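PDB 5E09: cellulase from Bacillus sp. BG-CS10, which probably hydrolyses the beta-1,4-glucosidic bonds of cellulose with a family 5 glycoside hydrolase domain that is joined to carbohydrate-binding modules. Local coordinates for residues Asp73-Glu78 / Trp128-Glu133; Asp28-Asp33 / Leu102-Trp107. One frame throughout, in Å; residues are numbered along the deposited sequence.

Both contacts lie in the family 5 catalytic domain, a closed barrel of eight parallel strands ringed by helices, and their centres are about 15 Å apart. Contact 1 sits farther out, where the loop leading into helix 78-93 meets helix 117-134. Contact 2, at the mouth of the barrel, joins the loop after strand 20-23 to the segment after strand 97-100 that runs into helix 105-110. Each is partly buried, and the areas they cover are nearly equal. Direct hydrogen bonds from one glutamine amide to backbone groups hold contact 1, whereas contact 2 relies on touches to two histidine rings, apolar contacts and a bridging water. Leu102 of contact 2 packs on Trp128 and Leu131 of contact 1.

Contact 1: residues Asp73-Glu78 / Trp128-Glu133; sequences DYTINE and WEQLSE
Gln130 leaves its helix with CG anti to the carbonyl carbon (chi1 -65°) and stays extended beyond it, which carries its amide out to the backbone of Tyr74-Ile76. Ile76 likewise has CG1 anti to its own carbonyl carbon, and its CG1-CD1 arm runs back along the glutamine in the opposite direction. The amide then grips the loop with both ends. OE1 accepts from Ile76 N at 2.8 Å, with that N-H lying in the carbonyl plane on a lone pair, while NE2 donates to Tyr74 O at 3.0 Å. Both bonds are fairly straight at hydrogen, 162°. The second meets its acceptor differently: NE2 stands above the carbonyl plane of Tyr74, 58° out of it, although Tyr74 O lies close to the plane of the amide. Thr75 is thus bracketed by the two bonds, and its CG2 comes within 3.8 Å of OE1. NE2 also reaches Ala126 O, one turn back in the same helix, which helps fix the rotation of the amide. Alongside this polar grip lies the isoleucine: its CG1 is 3.7 Å from Gln130 CD, and its CD1 touches Gln130 CB at 3.8 Å. The same CD1 comes to 4.4 Å from Leu131 CD2, and Phe81 of helix 78-93 packs against both Ile76 and Leu131. With an alanine here in place of Gln130, Ile76 N and Tyr74 O would probably lose their shared partner, and part of the cover over the isoleucine arm would go. Just past the grip, Asn77 takes the N-cap position and its OD1 accepts from Phe80 N. The contact is that of a TIM-barrel beta-alpha loop fastened, where it enters helix 78-93, to the neighbouring outer helix 117-134.

Contact 2: residues Asp28-Asp33 / Leu102-Trp107; sequences DAVGDD and LHHDSW
At the C-terminal mouth of the TIM barrel, where family 5 enzymes bind their substrate, the loop after strand 20-23 meets the loop after strand 97-100 through Asp28, Val30, His103 and His104. Asp28 CB lies 3.7 Å from His103 CD2, and its carbonyl oxygen faces the edge of the neighbouring imidazole, 3.1 Å from His104 CD2 and near the ring plane. The two histidines pack edge to face, with His103 CD2 3.5 Å above the centre of the His104 ring. Val30 has CG1 anti to its backbone N (chi1 -177°), which leaves CG2 beside N, 3.9 Å from His104 CD2 and 4.3 Å from Trp107 CZ2. A water closes the polar side: it donates to Asp28 OD2 at 2.8 Å and is hydrogen-bonded to His104 NE2 at 2.9 Å. The carboxylate is held independently, by Thr26 N on OD1 and Asn25 N on OD2. Direct contact is largely van der Waals, with Asp28 O and His104 CD2 placed as in a weak C-H...O interaction; the water, and the Thr63 hydroxyl bonded to both Asp28 O and His104 N, also link the segments, so their fit probably depends on these intermediaries as well as on direct packing.

Contact 1: residues Asp73-Glu78 / Trp128-Glu133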
loop_
_atom_site.group_PDB
_atom_site.type_symbol
_atom_site.label_atom_id
_atom_site.label_comp_id
_atom_site.label_asym_id
_atom_site.label_seq_id
_atom_site.Cartn_x
_atom_site.Cartn_y
_atom_site.Cartn_z
ATOM N N ASP A 73 10.983 -35.949 -4.061
ATOM C CA ASP A 73 10.336 -35.362 -5.235
ATOM C C ASP A 73 9.640 -34.042 -4.911
ATOM O O ASP A 73 9.638 -33.112 -5.728
ATOM C CB ASP A 73 9.324 -36.338 -5.834
ATOM C CG ASP A 73 9.954 -37.650 -6.239
ATOM O OD1 ASP A 73 11.171 -37.658 -6.524
ATOM O OD2 ASP A 73 9.232 -38.671 -6.273
ATOM N N TYR A 74 9.044 -33.977 -3.723
ATOM C CA TYR A 74 8.273 -32.814 -3.294
ATOM C C TYR A 74 7.246 -32.416 -4.344
ATOM O O TYR A 74 7.055 -31.227 -4.613
ATOM C CB TYR A 74 9.195 -31.635 -3.007
ATOM C CG TYR A 74 10.176 -31.862 -1.887
ATOM C CD1 TYR A 74 9.764 -31.822 -0.563
ATOM C CD2 TYR A 74 11.517 -32.093 -2.151
ATOM C CE1 TYR A 74 10.660 -32.017 0.470
ATOM C CE2 TYR A 74 12.422 -32.292 -1.122
ATOM C CZ TYR A 74 11.985 -32.252 0.186
ATOM O OH TYR A 74 12.873 -32.444 1.216
ATOM N N THR A 75 6.602 -33.413 -4.943
ATOM C CA THR A 75 5.689 -33.164 -6.047
ATOM C C THR A 75 4.562 -32.235 -5.617
ATOM O O THR A 75 4.006 -32.370 -4.525
ATOM C CB THR A 75 5.095 -34.471 -6.601
ATOM O OG1 THR A 75 6.147 -35.419 -6.827
ATOM C CG2 THR A 75 4.351 -34.213 -7.911
ATOM N N ILE A 76 4.260 -31.275 -6.483
ATOM C CA ILE A 76 3.203 -30.302 -6.264
ATOM C C ILE A 76 1.837 -30.915 -6.560
ATOM O O ILE A 76 1.656 -31.543 -7.603
ATOM C CB ILE A 76 3.418 -29.062 -7.158
ATOM C CG1 ILE A 76 4.777 -28.420 -6.858
ATOM C CG2 ILE A 76 2.276 -28.068 -6.995
ATOM C CD1 ILE A 76 5.252 -27.460 -7.932
ATOM N N ASN A 77 0.887 -30.731 -5.645
ATOM C CA ASN A 77 -0.489 -31.195 -5.833
ATOM C C ASN A 77 -1.052 -30.770 -7.191
ATOM O O ASN A 77 -1.071 -29.583 -7.523
ATOM C CB ASN A 77 -1.377 -30.668 -4.705
ATOM C CG ASN A 77 -2.819 -31.110 -4.841
ATOM O OD1 ASN A 77 -3.595 -30.520 -5.598
ATOM N ND2 ASN A 77 -3.194 -32.146 -4.093
ATOM N N GLU A 78 -1.509 -31.745 -7.972
ATOM C CA GLU A 78 -1.856 -31.500 -9.368
ATOM C C GLU A 78 -3.081 -30.602 -9.546
ATOM O O GLU A 78 -3.163 -29.853 -10.520
ATOM C CB GLU A 78 -2.069 -32.831 -10.099
ATOM C CG GLU A 78 -2.311 -32.699 -11.603
ATOM C CD GLU A 78 -1.197 -31.952 -12.333
ATOM O OE1 GLU A 78 -0.029 -32.003 -11.883
ATOM O OE2 GLU A 78 -1.496 -31.302 -13.360
ATOM N N TRP A 128 11.546 -25.266 -8.374
ATOM C CA TRP A 128 11.814 -24.564 -9.625
ATOM C C TRP A 128 12.042 -25.522 -10.795
ATOM O O TRP A 128 11.921 -25.119 -11.951
ATOM C CB TRP A 128 12.985 -23.592 -9.466
ATOM C CG TRP A 128 12.520 -22.292 -8.883
ATOM C CD1 TRP A 128 12.884 -21.741 -7.683
ATOM C CD2 TRP A 128 11.548 -21.398 -9.462
ATOM N NE1 TRP A 128 12.217 -20.552 -7.493
ATOM C CE2 TRP A 128 11.405 -20.324 -8.552
ATOM C CE3 TRP A 128 10.817 -21.405 -10.647
ATOM C CZ2 TRP A 128 10.532 -19.259 -8.823
ATOM C CZ3 TRP A 128 9.955 -20.343 -10.903
ATOM C CH2 TRP A 128 9.823 -19.284 -9.992
ATOM N N GLU A 129 12.332 -26.788 -10.506
ATOM C CA GLU A 129 12.371 -27.798 -11.561
ATOM C C GLU A 129 10.961 -28.084 -12.074
ATOM O O GLU A 129 10.718 -28.051 -13.286
ATOM C CB GLU A 129 13.030 -29.082 -11.067
ATOM C CG GLU A 129 14.549 -29.065 -11.129
ATOM C CD GLU A 129 15.185 -30.254 -10.423
ATOM O OE1 GLU A 129 14.446 -31.041 -9.792
ATOM O OE2 GLU A 129 16.426 -30.398 -10.501
ATOM N N GLN A 130 10.026 -28.348 -11.159
ATOM C CA GLN A 130 8.642 -28.598 -11.574
ATOM C C GLN A 130 8.030 -27.382 -12.288
ATOM O O GLN A 130 7.334 -27.534 -13.297
ATOM C CB GLN A 130 7.774 -28.986 -10.380
ATOM C CG GLN A 130 8.150 -30.298 -9.741
ATOM C CD GLN A 130 7.361 -30.570 -8.478
ATOM O OE1 GLN A 130 6.194 -30.949 -8.534
ATOM N NE2 GLN A 130 7.994 -30.375 -7.328
ATOM N N LEU A 131 8.304 -26.185 -11.775
ATOM C CA LEU A 131 7.797 -24.959 -12.393
ATOM C C LEU A 131 8.428 -24.729 -13.765
ATOM O O LEU A 131 7.735 -24.347 -14.709
ATOM C CB LEU A 131 8.043 -23.743 -11.494
ATOM C CG LEU A 131 7.339 -23.760 -10.134
ATOM C CD1 LEU A 131 7.737 -22.571 -9.291
ATOM C CD2 LEU A 131 5.848 -23.788 -10.314
ATOM N N SER A 132 9.739 -24.950 -13.870
ATOM C CA SER A 132 10.439 -24.834 -15.152
ATOM C C SER A 132 9.841 -25.768 -16.186
ATOM O O SER A 132 9.611 -25.377 -17.327
ATOM C CB SER A 132 11.931 -25.140 -15.002
ATOM O OG SER A 132 12.623 -24.036 -14.451
ATOM N N GLU A 133 9.586 -27.007 -15.778
ATOM C CA GLU A 133 9.075 -28.009 -16.707
ATOM C C GLU A 133 7.641 -27.733 -17.137
ATOM O O GLU A 133 7.326 -27.838 -18.325
ATOM C CB GLU A 133 9.166 -29.414 -16.106
ATOM C CG GLU A 133 10.127 -30.303 -16.882
ATOM C CD GLU A 133 9.522 -30.795 -18.191
ATOM O OE1 GLU A 133 8.371 -31.276 -18.161
ATOM O OE2 GLU A 133 10.184 -30.683 -19.248
#

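Contact 2: residues Asp28-Asp33 / Leu102-Trp107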
loop_
_atom_site.group_PDB
_atom_site.type_symbol
_atom_site.label_atom_id
_atom_site.label_comp_id
_atom_site.label_asym_id
_atom_site.label_seq_id
_atom_site.Cartn_x
_atom_site.Cartn_y
_atom_site.Cartn_z
ATOM N N ASP A 28 -1.089 -17.205 -2.740
ATOM C CA ASP A 28 -0.063 -17.005 -1.734
ATOM C C ASP A 28 -0.589 -17.251 -0.319
ATOM O O ASP A 28 0.190 -17.303 0.627
ATOM C CB ASP A 28 0.517 -15.590 -1.840
ATOM C CG ASP A 28 -0.553 -14.522 -1.983
ATOM O OD1 ASP A 28 -1.430 -14.656 -2.866
ATOM O OD2 ASP A 28 -0.513 -13.543 -1.210
ATOM N N ALA A 29 -1.901 -17.410 -0.172
ATOM C CA ALA A 29 -2.494 -17.637 1.151
ATOM C C ALA A 29 -1.897 -18.860 1.832
ATOM O O ALA A 29 -1.708 -19.904 1.206
ATOM C CB ALA A 29 -4.015 -17.790 1.045
ATOM N N VAL A 30 -1.596 -18.723 3.118
ATOM C CA VAL A 30 -1.026 -19.822 3.877
ATOM C C VAL A 30 -2.133 -20.661 4.491
ATOM O O VAL A 30 -2.640 -20.352 5.570
ATOM C CB VAL A 30 -0.090 -19.322 4.987
ATOM C CG1 VAL A 30 0.539 -20.503 5.717
ATOM C CG2 VAL A 30 0.985 -18.404 4.399
ATOM N N GLY A 31 -2.506 -21.728 3.795
ATOM C CA GLY A 31 -3.586 -22.588 4.241
ATOM C C GLY A 31 -3.844 -23.698 3.246
ATOM O O GLY A 31 -2.975 -24.017 2.435
ATOM N N ASP A 32 -5.045 -24.268 3.291
ATOM C CA ASP A 32 -5.356 -25.458 2.503
ATOM C C ASP A 32 -5.451 -25.173 1.015
ATOM O O ASP A 32 -5.151 -26.042 0.198
ATOM C CB ASP A 32 -6.656 -26.098 2.989
ATOM C CG ASP A 32 -6.506 -26.756 4.344
ATOM O OD1 ASP A 32 -5.352 -26.986 4.771
ATOM O OD2 ASP A 32 -7.541 -27.049 4.981
ATOM N N ASP A 33 -5.871 -23.965 0.662
ATOM C CA ASP A 33 -5.843 -23.547 -0.737
ATOM C C ASP A 33 -5.931 -22.026 -0.851
ATOM O O ASP A 33 -5.802 -21.313 0.146
ATOM C CB ASP A 33 -6.968 -24.218 -1.536
ATOM C CG ASP A 33 -8.343 -23.716 -1.155
ATOM O OD1 ASP A 33 -8.542 -23.302 0.008
ATOM O OD2 ASP A 33 -9.233 -23.739 -2.032
ATOM N N LEU A 102 7.684 -17.832 -5.781
ATOM C CA LEU A 102 7.630 -18.637 -4.578
ATOM C C LEU A 102 7.322 -17.434 -3.676
ATOM O O LEU A 102 8.032 -16.432 -3.760
ATOM C CB LEU A 102 8.994 -19.230 -4.250
ATOM C CG LEU A 102 9.605 -20.151 -5.308
ATOM C CD1 LEU A 102 10.994 -20.606 -4.887
ATOM C CD2 LEU A 102 8.700 -21.346 -5.567
ATOM N N HIS A 103 6.319 -17.523 -2.824
ATOM C CA HIS A 103 5.974 -16.386 -1.992
ATOM C C HIS A 103 6.246 -16.488 -0.505
ATOM O O HIS A 103 7.309 -16.166 -0.082
ATOM C CB HIS A 103 4.544 -15.955 -2.252
ATOM C CG HIS A 103 4.286 -14.518 -1.971
ATOM N ND1 HIS A 103 4.675 -13.519 -2.822
ATOM C CD2 HIS A 103 3.668 -13.912 -0.942
ATOM C CE1 HIS A 103 4.316 -12.360 -2.326
ATOM N NE2 HIS A 103 3.691 -12.572 -1.190
ATOM N N HIS A 104 5.292 -16.929 0.281
ATOM C CA HIS A 104 5.483 -17.022 1.716
ATOM C C HIS A 104 6.455 -18.097 2.109
ATOM O O HIS A 104 6.927 -18.148 3.209
ATOM C CB HIS A 104 4.178 -17.053 2.478
ATOM C CG HIS A 104 3.467 -15.750 2.452
ATOM N ND1 HIS A 104 4.094 -14.564 2.717
ATOM C CD2 HIS A 104 2.193 -15.438 2.154
ATOM C CE1 HIS A 104 3.236 -13.580 2.597
ATOM N NE2 HIS A 104 2.075 -14.087 2.255
ATOM N N ASP A 105 6.745 -18.953 1.163
ATOM C CA ASP A 105 7.752 -19.985 1.363
ATOM C C ASP A 105 9.045 -19.385 1.897
ATOM O O ASP A 105 9.807 -20.050 2.591
ATOM C CB ASP A 105 8.030 -20.726 0.055
ATOM C CG ASP A 105 6.789 -21.348 -0.535
ATOM O OD1 ASP A 105 6.336 -22.384 -0.003
ATOM O OD2 ASP A 105 6.270 -20.807 -1.537
ATOM N N SER A 106 9.283 -18.124 1.558
ATOM C CA SER A 106 10.454 -17.399 2.027
ATOM C C SER A 106 10.630 -17.441 3.547
ATOM O O SER A 106 11.720 -17.724 4.029
ATOM C CB SER A 106 10.382 -15.947 1.565
ATOM O OG SER A 106 9.237 -15.307 2.102
ATOM N N TRP A 107 9.571 -17.149 4.300
ATOM C CA TRP A 107 9.688 -17.116 5.759
ATOM C C TRP A 107 9.157 -18.402 6.390
ATOM O O TRP A 107 9.386 -18.661 7.571
ATOM C CB TRP A 107 8.968 -15.891 6.346
ATOM C CG TRP A 107 7.482 -15.859 6.109
ATOM C CD1 TRP A 107 6.835 -15.299 5.046
ATOM C CD2 TRP A 107 6.458 -16.405 6.958
ATOM N NE1 TRP A 107 5.476 -15.467 5.175
ATOM C CE2 TRP A 107 5.219 -16.141 6.337
ATOM C CE3 TRP A 107 6.472 -17.089 8.177
ATOM C CZ2 TRP A 107 4.000 -16.540 6.900
ATOM C CZ3 TRP A 107 5.261 -17.481 8.734
ATOM C CH2 TRP A 107 4.041 -17.202 8.093
HETATM O O HOH W 1 0.262 -12.169 1.050
#